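Local coordinates for dihydrodipicolinate reductase N-terminus domain-containing protein (Mycobacterium smegmatis, PDB 6IAQ), which is an NADP-binding amine dehydrogenase, from a family of native enzymes used for the asymmetric reductive amination of ketones, at residues A81-L86 and V90-I95; S107-Y112 and R199-G204; P113-P118 and V207-V212. All blocks are in the same frame, centred on the assembly; numbering follows the deposited sequence.

Contact 1: A81-L86 and V90-I95. With NAP (NADP nicotinamide-adenine-dinucleotide phosphate), chain F.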
# COMPACT_ATOMS: atom_id res chain seq x y z
N ALA A 81 15.57 4.01 -19.37
CA ALA A 81 16.15 2.81 -18.73
C ALA A 81 17.60 2.68 -19.23
O ALA A 81 17.82 1.84 -20.16
CB ALA A 81 15.31 1.62 -19.05
N VAL A 82 18.51 3.47 -18.68
CA VAL A 82 19.92 3.42 -19.16
C VAL A 82 20.89 3.17 -18.01
O VAL A 82 21.66 2.23 -18.18
CB VAL A 82 20.35 4.57 -20.11
CG1 VAL A 82 19.19 5.31 -20.74
CG2 VAL A 82 21.42 5.48 -19.56
N ASN A 83 20.87 3.94 -16.92
CA ASN A 83 21.87 3.81 -15.82
C ASN A 83 21.20 4.10 -14.46
O ASN A 83 19.97 4.36 -14.44
CB ASN A 83 23.09 4.69 -16.09
CG ASN A 83 22.70 6.12 -16.38
OD1 ASN A 83 21.69 6.60 -15.87
ND2 ASN A 83 23.49 6.78 -17.24
N SER A 84 21.99 4.07 -13.38
CA SER A 84 21.49 3.97 -11.98
C SER A 84 21.80 5.23 -11.18
O SER A 84 20.92 5.69 -10.43
CB SER A 84 22.11 2.75 -11.31
OG SER A 84 21.66 1.55 -11.93
N TYR A 85 23.02 5.75 -11.27
CA TYR A 85 23.58 6.76 -10.34
C TYR A 85 23.53 8.14 -11.02
O TYR A 85 23.81 8.22 -12.21
CB TYR A 85 24.97 6.31 -9.87
CG TYR A 85 25.00 4.89 -9.39
CD1 TYR A 85 24.26 4.50 -8.28
CD2 TYR A 85 25.69 3.91 -10.07
CE1 TYR A 85 24.26 3.18 -7.83
CE2 TYR A 85 25.70 2.59 -9.65
CZ TYR A 85 24.98 2.22 -8.52
OH TYR A 85 24.97 0.93 -8.11
N LEU A 86 23.13 9.17 -10.28
CA LEU A 86 22.93 10.56 -10.79
C LEU A 86 24.22 11.07 -11.47
O LEU A 86 24.13 11.87 -12.45
CB LEU A 86 22.50 11.48 -9.65
CG LEU A 86 21.54 12.61 -10.04
CD1 LEU A 86 20.48 12.17 -11.04
CD2 LEU A 86 20.88 13.22 -8.82
N VAL A 90 22.67 12.17 -14.75
CA VAL A 90 22.58 13.65 -14.96
C VAL A 90 22.77 13.98 -16.44
O VAL A 90 22.08 14.91 -16.93
CB VAL A 90 23.55 14.42 -14.06
CG1 VAL A 90 25.01 14.21 -14.48
CG2 VAL A 90 23.18 15.90 -14.01
N GLU A 91 23.59 13.23 -17.17
CA GLU A 91 23.82 13.49 -18.62
C GLU A 91 22.48 13.37 -19.38
O GLU A 91 22.15 14.32 -20.12
CB GLU A 91 24.89 12.54 -19.17
CG GLU A 91 25.31 12.89 -20.58
CD GLU A 91 26.14 11.82 -21.25
OE1 GLU A 91 27.11 11.34 -20.61
OE2 GLU A 91 25.79 11.43 -22.37
N GLN A 92 21.72 12.27 -19.20
CA GLN A 92 20.44 12.07 -19.91
C GLN A 92 19.38 13.02 -19.34
O GLN A 92 18.56 13.54 -20.15
CB GLN A 92 19.98 10.61 -19.86
CG GLN A 92 20.94 9.66 -20.55
CD GLN A 92 22.19 9.35 -19.78
OE1 GLN A 92 22.15 9.16 -18.57
NE2 GLN A 92 23.30 9.24 -20.49
N LEU A 93 19.37 13.23 -18.02
CA LEU A 93 18.30 14.04 -17.37
C LEU A 93 18.49 15.52 -17.76
O LEU A 93 17.45 16.21 -17.91
CB LEU A 93 18.32 13.80 -15.85
CG LEU A 93 17.90 12.39 -15.40
CD1 LEU A 93 18.16 12.13 -13.93
CD2 LEU A 93 16.44 12.16 -15.69
N ARG A 94 19.73 16.00 -17.93
CA ARG A 94 20.01 17.39 -18.40
C ARG A 94 19.39 17.59 -19.79
O ARG A 94 18.70 18.61 -20.01
CB ARG A 94 21.50 17.72 -18.46
CG ARG A 94 22.18 17.66 -17.10
CD ARG A 94 23.23 18.70 -16.74
NE ARG A 94 24.54 18.07 -16.67
CZ ARG A 94 25.39 18.13 -15.64
NH1 ARG A 94 25.11 18.80 -14.54
NH2 ARG A 94 26.51 17.44 -15.70
N ILE A 95 19.62 16.66 -20.71
CA ILE A 95 19.11 16.74 -22.10
C ILE A 95 17.56 16.81 -22.05
O ILE A 95 16.95 17.64 -22.79
CB ILE A 95 19.66 15.56 -22.93
CG1 ILE A 95 21.17 15.72 -23.18
CG2 ILE A 95 18.87 15.36 -24.23
CD1 ILE A 95 21.85 14.47 -23.68
PA NAP F . 20.67 -2.86 -20.14
O1A NAP F . 19.97 -3.97 -20.77
O2A NAP F . 22.22 -2.79 -19.99
O5B NAP F . 20.15 -1.51 -20.89
C5B NAP F . 20.82 -0.25 -20.77
C4B NAP F . 20.59 0.53 -22.06
O4B NAP F . 21.17 1.83 -21.99
C3B NAP F . 21.19 -0.13 -23.33
O3B NAP F . 20.08 -0.15 -24.27
C2B NAP F . 22.27 0.82 -23.85
O2B NAP F . 22.29 0.95 -25.29
C1B NAP F . 21.72 2.10 -23.32
N9A NAP F . 22.65 3.22 -23.14
C8A NAP F . 23.76 3.29 -22.39
N7A NAP F . 24.24 4.54 -22.47
C5A NAP F . 23.36 5.27 -23.20
C6A NAP F . 23.22 6.67 -23.66
N6A NAP F . 24.12 7.59 -23.35
N1A NAP F . 22.16 6.99 -24.42
C2A NAP F . 21.20 6.11 -24.76
N3A NAP F . 21.25 4.81 -24.39
C4A NAP F . 22.32 4.39 -23.65
O3 NAP F . 20.15 -2.62 -18.60
PN NAP F . 18.57 -2.75 -18.09
O1N NAP F . 18.30 -4.06 -17.41
O2N NAP F . 17.63 -2.32 -19.15
O5D NAP F . 18.79 -1.62 -16.98
C5D NAP F . 18.96 -0.22 -17.23
C4D NAP F . 19.09 0.62 -15.99
O4D NAP F . 17.82 0.55 -15.27
C3D NAP F . 20.21 0.13 -15.11
O3D NAP F . 20.97 1.19 -14.55
C2D NAP F . 19.46 -0.62 -14.00
O2D NAP F . 20.26 -0.66 -12.81
C1D NAP F . 18.14 0.19 -13.93
N1N NAP F . 17.03 -0.61 -13.37
C2N NAP F . 16.34 -0.09 -12.37
C3N NAP F . 15.33 -0.84 -11.78
C7N NAP F . 14.48 -0.26 -10.67
O7N NAP F . 13.73 -1.05 -10.10
N7N NAP F . 14.52 1.05 -10.36
C4N NAP F . 15.07 -2.12 -12.25
C5N NAP F . 15.81 -2.65 -13.31
C6N NAP F . 16.79 -1.85 -13.84
P2B NAP F . 22.62 -0.27 -26.26
O1X NAP F . 21.49 -1.26 -26.18
O2X NAP F . 22.54 0.32 -27.66
O3X NAP F . 24.00 -0.65 -25.71
O HOH W 1 19.87 7.91 -17.49
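Leu86 and Val90 face each other one helical turn apart, Val90 N giving its hydrogen to Leu86 O at 2.7 Å, and from there the backbones diverge until the CA atoms of Val82 and Gln92 lie 8.7 Å from each other. The loop 81-86 thus leads out of strand 77-80, passes alongside the dinucleotide and turns into helix 86-98, whose next turns look back at it. Across the gap the side chains of Asn83 and Gln92 approach from opposite directions. With its CG lodged between the backbone N and the carbonyl carbon (chi1 52°), the Asn83 amide reaches Gln92, and ND2 donates to Gln92 OE1 at 3.0 Å. The donor stands above the carbonyl plane of the glutamine, 39° out of it, and the two amide planes are turned 59° against one another. A water closes the triangle: it gives one hydrogen to Asn83 OD1 and the other to Gln92 OE1, each at 2.8 Å. Nearer the start of the helix, the methyl CD1 of Leu86 meets CD1 of Leu93 at 3.7 Å, the two side chains crossing at about a right angle. Leu86 also packs on Leu120 and Leu124 of helix 118-130. The loop also lines the NADP site. Val82 stands between cofactor and helix, its CB 3.4 Å from the adenosine ribose oxygen O4B and its CG2 turned to Gln92 OE1, while Ser84 OG accepts a hydrogen bond from the nicotinamide ribose O3D at 2.7 Å. Chemically, the amide pair is self-consistent: Gln92 OE1 takes two hydrogens, Asn83 uses both ends of its amide, and the orientation of each buried amide is thereby largely fixed, beside a loop that meets the cofactor.

Contact 2: S107-Y112 and R199-G204; sequences SEEMLY and RPPTFG. With NAP (NADP nicotinamide-adenine-dinucleotide phosphate), chain F; EDO (1,2-ethanediol), chain E.
Glu108 lays its side chain over one face of Phe203, and this is the dense half of the contact. Its CG sits 3.5 Å from the ring centroid and 7° off the normal, a CH-pi contact, and the carboxylate continues across the same ring with its plane only 18° from that of the phenyl; CD comes within 3.3 Å of Phe203 CZ. A bend at chi2 (91°) carries the acid along the ring toward the cofactor, where CD also lies 3.4 Å from the nicotinamide atom C2N. Two hydroxyls donate to OE2: O2D of the nicotinamide ribose at 2.8 Å and, at 2.7 Å, O1 of an ethanediol molecule that probably comes from the crystallisation liquor. The second oxygen, OE1, is hydrogen-bonded to Ser84, so that both carboxylate oxygens are hydrogen-bonded.

Farther from the cofactor the fit is slacker. A water donates to Glu108 O and to Phe203 O, spanning two backbone carbonyls that do not meet directly. Beyond it, the extended Glu109 touches partly exposed Pro201 through a single ring carbon, CG, at 3.5 Å from Glu109 CD, the side chains crossing near a right angle. Polar needs of Glu109 are met on its own side of the interface, by Leu86 N and Ser117 OG among others.

Such an arrangement marks the nicotinamide end of a dinucleotide site at the junction of a Rossmann-type domain and a C-terminal domain: one contributes the acid, the other an aromatic ring packed against it.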
# COMPACT_ATOMS: atom_id res chain seq x y z
N SER A 107 16.50 4.96 -12.94
CA SER A 107 17.71 5.25 -12.14
C SER A 107 17.41 5.06 -10.64
O SER A 107 16.61 5.81 -10.12
CB SER A 107 18.28 6.61 -12.44
OG SER A 107 18.79 6.65 -13.77
N GLU A 108 18.07 4.10 -9.98
CA GLU A 108 17.76 3.71 -8.58
C GLU A 108 18.02 4.91 -7.67
O GLU A 108 17.26 5.12 -6.72
CB GLU A 108 18.54 2.45 -8.15
CG GLU A 108 18.05 1.18 -8.85
CD GLU A 108 18.74 0.82 -10.15
OE1 GLU A 108 19.34 1.74 -10.77
OE2 GLU A 108 18.64 -0.37 -10.55
N GLU A 109 19.08 5.67 -7.92
CA GLU A 109 19.41 6.84 -7.06
C GLU A 109 18.33 7.92 -7.22
O GLU A 109 18.04 8.62 -6.23
CB GLU A 109 20.83 7.34 -7.32
CG GLU A 109 21.27 8.31 -6.26
CD GLU A 109 22.61 8.98 -6.47
OE1 GLU A 109 23.32 8.62 -7.44
OE2 GLU A 109 22.93 9.87 -5.66
N MET A 110 17.69 8.02 -8.39
CA MET A 110 16.66 9.06 -8.64
C MET A 110 15.39 8.74 -7.82
O MET A 110 14.51 9.60 -7.77
CB MET A 110 16.32 9.17 -10.12
CG MET A 110 17.21 10.15 -10.88
SD MET A 110 16.97 11.87 -10.31
CE MET A 110 15.33 12.21 -10.92
N LEU A 111 15.28 7.56 -7.20
CA LEU A 111 14.10 7.24 -6.35
C LEU A 111 13.94 8.36 -5.31
O LEU A 111 12.77 8.83 -5.09
CB LEU A 111 14.30 5.88 -5.67
CG LEU A 111 13.13 5.44 -4.78
CD1 LEU A 111 11.94 5.03 -5.61
CD2 LEU A 111 13.60 4.31 -3.86
N TYR A 112 15.05 8.76 -4.71
CA TYR A 112 15.10 9.84 -3.71
C TYR A 112 16.54 10.35 -3.63
O TYR A 112 17.32 9.86 -2.82
CB TYR A 112 14.58 9.36 -2.35
CG TYR A 112 14.15 10.51 -1.47
CD1 TYR A 112 12.86 11.04 -1.54
CD2 TYR A 112 15.06 11.12 -0.62
CE1 TYR A 112 12.49 12.13 -0.76
CE2 TYR A 112 14.71 12.21 0.16
CZ TYR A 112 13.42 12.71 0.08
OH TYR A 112 13.07 13.78 0.84
N ARG A 199 32.78 5.00 -4.57
CA ARG A 199 31.75 3.93 -4.72
C ARG A 199 30.38 4.58 -4.67
O ARG A 199 30.12 5.41 -3.79
CB ARG A 199 31.88 2.84 -3.65
CG ARG A 199 31.12 1.57 -4.01
CD ARG A 199 30.15 1.18 -2.92
NE ARG A 199 29.15 0.20 -3.35
CZ ARG A 199 28.52 -0.61 -2.49
NH1 ARG A 199 28.80 -0.55 -1.21
NH2 ARG A 199 27.61 -1.48 -2.92
N PRO A 200 29.46 4.29 -5.61
CA PRO A 200 28.15 4.93 -5.61
C PRO A 200 27.33 4.60 -4.36
O PRO A 200 27.60 3.58 -3.70
CB PRO A 200 27.42 4.44 -6.87
CG PRO A 200 28.30 3.38 -7.47
CD PRO A 200 29.65 3.42 -6.76
N PRO A 201 26.30 5.42 -4.05
CA PRO A 201 25.40 5.12 -2.94
C PRO A 201 24.65 3.80 -3.25
O PRO A 201 24.45 3.43 -4.40
CB PRO A 201 24.44 6.32 -2.89
CG PRO A 201 24.44 6.87 -4.32
CD PRO A 201 25.85 6.59 -4.84
N THR A 202 24.32 3.06 -2.20
CA THR A 202 23.54 1.81 -2.29
C THR A 202 22.10 2.16 -2.67
O THR A 202 21.58 3.21 -2.26
CB THR A 202 23.63 1.00 -0.99
OG1 THR A 202 23.08 1.81 0.05
CG2 THR A 202 25.06 0.59 -0.70
N PHE A 203 21.45 1.26 -3.42
CA PHE A 203 20.01 1.38 -3.76
C PHE A 203 19.20 1.58 -2.48
O PHE A 203 18.28 2.43 -2.46
CB PHE A 203 19.52 0.14 -4.51
CG PHE A 203 20.15 -0.09 -5.87
CD1 PHE A 203 21.06 0.81 -6.43
CD2 PHE A 203 19.78 -1.19 -6.61
CE1 PHE A 203 21.60 0.58 -7.69
CE2 PHE A 203 20.31 -1.41 -7.87
CZ PHE A 203 21.21 -0.52 -8.40
N GLY A 204 19.55 0.82 -1.45
CA GLY A 204 18.82 0.81 -0.18
C GLY A 204 18.93 2.13 0.57
O GLY A 204 17.98 2.48 1.28
PA NAP F . 20.67 -2.86 -20.14
O1A NAP F . 19.97 -3.97 -20.77
O2A NAP F . 22.22 -2.79 -19.99
O5B NAP F . 20.15 -1.51 -20.89
C5B NAP F . 20.82 -0.25 -20.77
C4B NAP F . 20.59 0.53 -22.06
O4B NAP F . 21.17 1.83 -21.99
C3B NAP F . 21.19 -0.13 -23.33
O3B NAP F . 20.08 -0.15 -24.27
C2B NAP F . 22.27 0.82 -23.85
O2B NAP F . 22.29 0.95 -25.29
C1B NAP F . 21.72 2.10 -23.32
N9A NAP F . 22.65 3.22 -23.14
C8A NAP F . 23.76 3.29 -22.39
N7A NAP F . 24.24 4.54 -22.47
C5A NAP F . 23.36 5.27 -23.20
C6A NAP F . 23.22 6.67 -23.66
N6A NAP F . 24.12 7.59 -23.35
N1A NAP F . 22.16 6.99 -24.42
C2A NAP F . 21.20 6.11 -24.76
N3A NAP F . 21.25 4.81 -24.39
C4A NAP F . 22.32 4.39 -23.65
O3 NAP F . 20.15 -2.62 -18.60
PN NAP F . 18.57 -2.75 -18.09
O1N NAP F . 18.30 -4.06 -17.41
O2N NAP F . 17.63 -2.32 -19.15
O5D NAP F . 18.79 -1.62 -16.98
C5D NAP F . 18.96 -0.22 -17.23
C4D NAP F . 19.09 0.62 -15.99
O4D NAP F . 17.82 0.55 -15.27
C3D NAP F . 20.21 0.13 -15.11
O3D NAP F . 20.97 1.19 -14.55
C2D NAP F . 19.46 -0.62 -14.00
O2D NAP F . 20.26 -0.66 -12.81
C1D NAP F . 18.14 0.19 -13.93
N1N NAP F . 17.03 -0.61 -13.37
C2N NAP F . 16.34 -0.09 -12.37
C3N NAP F . 15.33 -0.84 -11.78
C7N NAP F . 14.48 -0.26 -10.67
O7N NAP F . 13.73 -1.05 -10.10
N7N NAP F . 14.52 1.05 -10.36
C4N NAP F . 15.07 -2.12 -12.25
C5N NAP F . 15.81 -2.65 -13.31
C6N NAP F . 16.79 -1.85 -13.84
P2B NAP F . 22.62 -0.27 -26.26
O1X NAP F . 21.49 -1.26 -26.18
O2X NAP F . 22.54 0.32 -27.66
O3X NAP F . 24.00 -0.65 -25.71
C1 EDO E . 17.00 -3.50 -9.16
O1 EDO E . 17.15 -2.11 -9.03
C2 EDO E . 15.79 -3.95 -8.42
O2 EDO E . 14.62 -3.87 -9.23
O HOH W 2 16.71 2.86 -5.07

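Contact 3: P113-P118 and V207-V212; sequences PWETSP and VLDALV
Glu115 and Asp209 make the closest approach between the loop 113-118 and the helix segment 207-212, a modest contact in which two acids meet carbon to oxygen. The walk begins at Pro113, whose carbonyl O receives the backbone N of Ser117 at 2.9 Å, rolling the loop into a single turn. Trp114 turns its indole aside to form a T-shaped stack with Tyr112. Glu115 then brings its aliphatic part to the helix: CB lies 3.4 Å from Asp209 OD2, and CG packs a little farther along the same carboxylate. A bend at chi2 (-57°) swings its charged end away, so that Glu115 OE1 is 5.9 Å from Asp209 OD2, with the carboxylate planes nearly perpendicular at 84°. The two probable negative charges are therefore kept apart although the aliphatic part of Glu115 rests on the Asp209 carboxylate.

Thr116 follows and contributes a methyl, CG2, at 4.0 Å from Asp209 OD2. Its backbone N gives a hydrogen to a water at 3.2 Å, and that water donates to Asp209 OD2 at 2.8 Å, making a water bridge across the gap. The threonine OG1 is hydrogen-bonded to Glu109 OE2 and to Asn206 ND2, while Asp209 OD1 forms a salt bridge with Arg205 NE. Ser117 occupies the N-cap position of the next helix, although its side chain makes no capping bond, and Pro118 starts the first turn.

In the fold, the loop connects strand 102-105 to helix 118-130, while helix 203-215 lies between it and the mixed sheet, with Leu208 and Val212 on strands 249-260 and 265-273 and Ala210 and Leu211 against helix 141-153.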
# COMPACT_ATOMS: atom_id res chain seq x y z
N PRO A 113 16.93 11.29 -4.53
CA PRO A 113 18.34 11.65 -4.69
C PRO A 113 18.84 12.83 -3.86
O PRO A 113 20.05 13.08 -3.89
CB PRO A 113 18.35 12.02 -6.17
CG PRO A 113 17.04 12.74 -6.38
CD PRO A 113 16.07 11.95 -5.53
N TRP A 114 17.96 13.51 -3.12
CA TRP A 114 18.25 14.81 -2.47
C TRP A 114 19.45 14.69 -1.51
O TRP A 114 20.25 15.65 -1.45
CB TRP A 114 17.01 15.31 -1.73
CG TRP A 114 15.81 15.51 -2.60
CD1 TRP A 114 14.73 14.70 -2.66
CD2 TRP A 114 15.57 16.58 -3.54
NE1 TRP A 114 13.83 15.18 -3.58
CE2 TRP A 114 14.31 16.35 -4.12
CE3 TRP A 114 16.28 17.71 -3.94
CZ2 TRP A 114 13.74 17.19 -5.08
CZ3 TRP A 114 15.73 18.55 -4.88
CH2 TRP A 114 14.47 18.30 -5.46
N GLU A 115 19.60 13.57 -0.80
CA GLU A 115 20.64 13.43 0.24
C GLU A 115 21.92 12.87 -0.38
O GLU A 115 23.01 13.35 0.01
CB GLU A 115 20.18 12.53 1.39
CG GLU A 115 18.85 12.95 2.00
CD GLU A 115 18.82 14.37 2.53
OE1 GLU A 115 19.81 14.77 3.14
OE2 GLU A 115 17.79 15.04 2.33
N THR A 116 21.83 11.89 -1.28
CA THR A 116 23.05 11.22 -1.82
C THR A 116 23.72 12.12 -2.88
O THR A 116 24.91 12.04 -3.01
CB THR A 116 22.75 9.80 -2.33
OG1 THR A 116 21.65 9.88 -3.24
CG2 THR A 116 22.44 8.84 -1.20
N SER A 117 22.95 12.93 -3.62
CA SER A 117 23.45 13.78 -4.74
C SER A 117 22.79 15.16 -4.67
O SER A 117 21.99 15.53 -5.53
CB SER A 117 23.21 13.10 -6.07
OG SER A 117 24.11 12.03 -6.27
N PRO A 118 23.05 15.91 -3.58
CA PRO A 118 22.31 17.16 -3.33
C PRO A 118 22.54 18.24 -4.41
O PRO A 118 21.56 18.89 -4.79
CB PRO A 118 22.82 17.62 -1.95
CG PRO A 118 24.16 16.92 -1.76
CD PRO A 118 24.10 15.64 -2.58
N VAL A 207 16.25 4.19 -0.70
CA VAL A 207 14.96 3.67 -0.15
C VAL A 207 14.72 4.27 1.24
O VAL A 207 13.63 4.80 1.48
CB VAL A 207 14.95 2.12 -0.12
CG1 VAL A 207 13.75 1.59 0.67
CG2 VAL A 207 14.90 1.57 -1.53
N LEU A 208 15.69 4.15 2.14
CA LEU A 208 15.53 4.61 3.54
C LEU A 208 15.43 6.14 3.60
O LEU A 208 14.66 6.63 4.44
CB LEU A 208 16.68 4.05 4.38
CG LEU A 208 16.75 2.53 4.48
CD1 LEU A 208 17.78 2.07 5.49
CD2 LEU A 208 15.38 1.92 4.77
N ASP A 209 16.12 6.88 2.73
CA ASP A 209 16.00 8.37 2.72
C ASP A 209 14.54 8.71 2.42
O ASP A 209 13.99 9.61 3.06
CB ASP A 209 16.94 9.03 1.70
CG ASP A 209 18.43 8.99 2.07
OD1 ASP A 209 18.75 8.72 3.24
OD2 ASP A 209 19.27 9.25 1.16
N ALA A 210 13.92 8.01 1.47
CA ALA A 210 12.51 8.24 1.08
C ALA A 210 11.58 7.95 2.27
O ALA A 210 10.67 8.76 2.51
CB ALA A 210 12.14 7.40 -0.12
N LEU A 211 11.77 6.82 2.96
CA LEU A 211 10.86 6.42 4.07
C LEU A 211 10.99 7.42 5.22
O LEU A 211 9.98 7.87 5.74
CB LEU A 211 11.19 4.99 4.52
CG LEU A 211 10.73 3.88 3.58
CD1 LEU A 211 11.21 2.54 4.08
CD2 LEU A 211 9.22 3.88 3.42
N VAL A 212 12.22 7.78 5.56
CA VAL A 212 12.53 8.76 6.64
C VAL A 212 11.88 10.11 6.31
O VAL A 212 11.18 10.67 7.19
CB VAL A 212 14.04 8.85 6.88
CG1 VAL A 212 14.42 10.06 7.72
CG2 VAL A 212 14.56 7.56 7.50
O HOH W 3 18.87 10.82 -1.08

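Two of the three contacts, 1 and 2, touch NADP, and the third lies farther off, the Thr116 side chain being about 13 Å from it. Contact 1 closes within the Rossmann-type domain before contact 2 opens, whereas contacts 2 and 3 interlace: 107-112 and 113-118 are consecutive parts of one loop, and both meet helix 203-215 or its lead-in. The centre of contact 2 lies about 12 Å from that of contact 1 and about 8 Å from that of contact 3. Contact 3 lies farther out along the same interdomain seam. The loop after strand 102-105 thereby joins the parallel sheet of the cofactor domain to the helix backing the mixed sheet, so cofactor binding and domain contact share one stretch of chain.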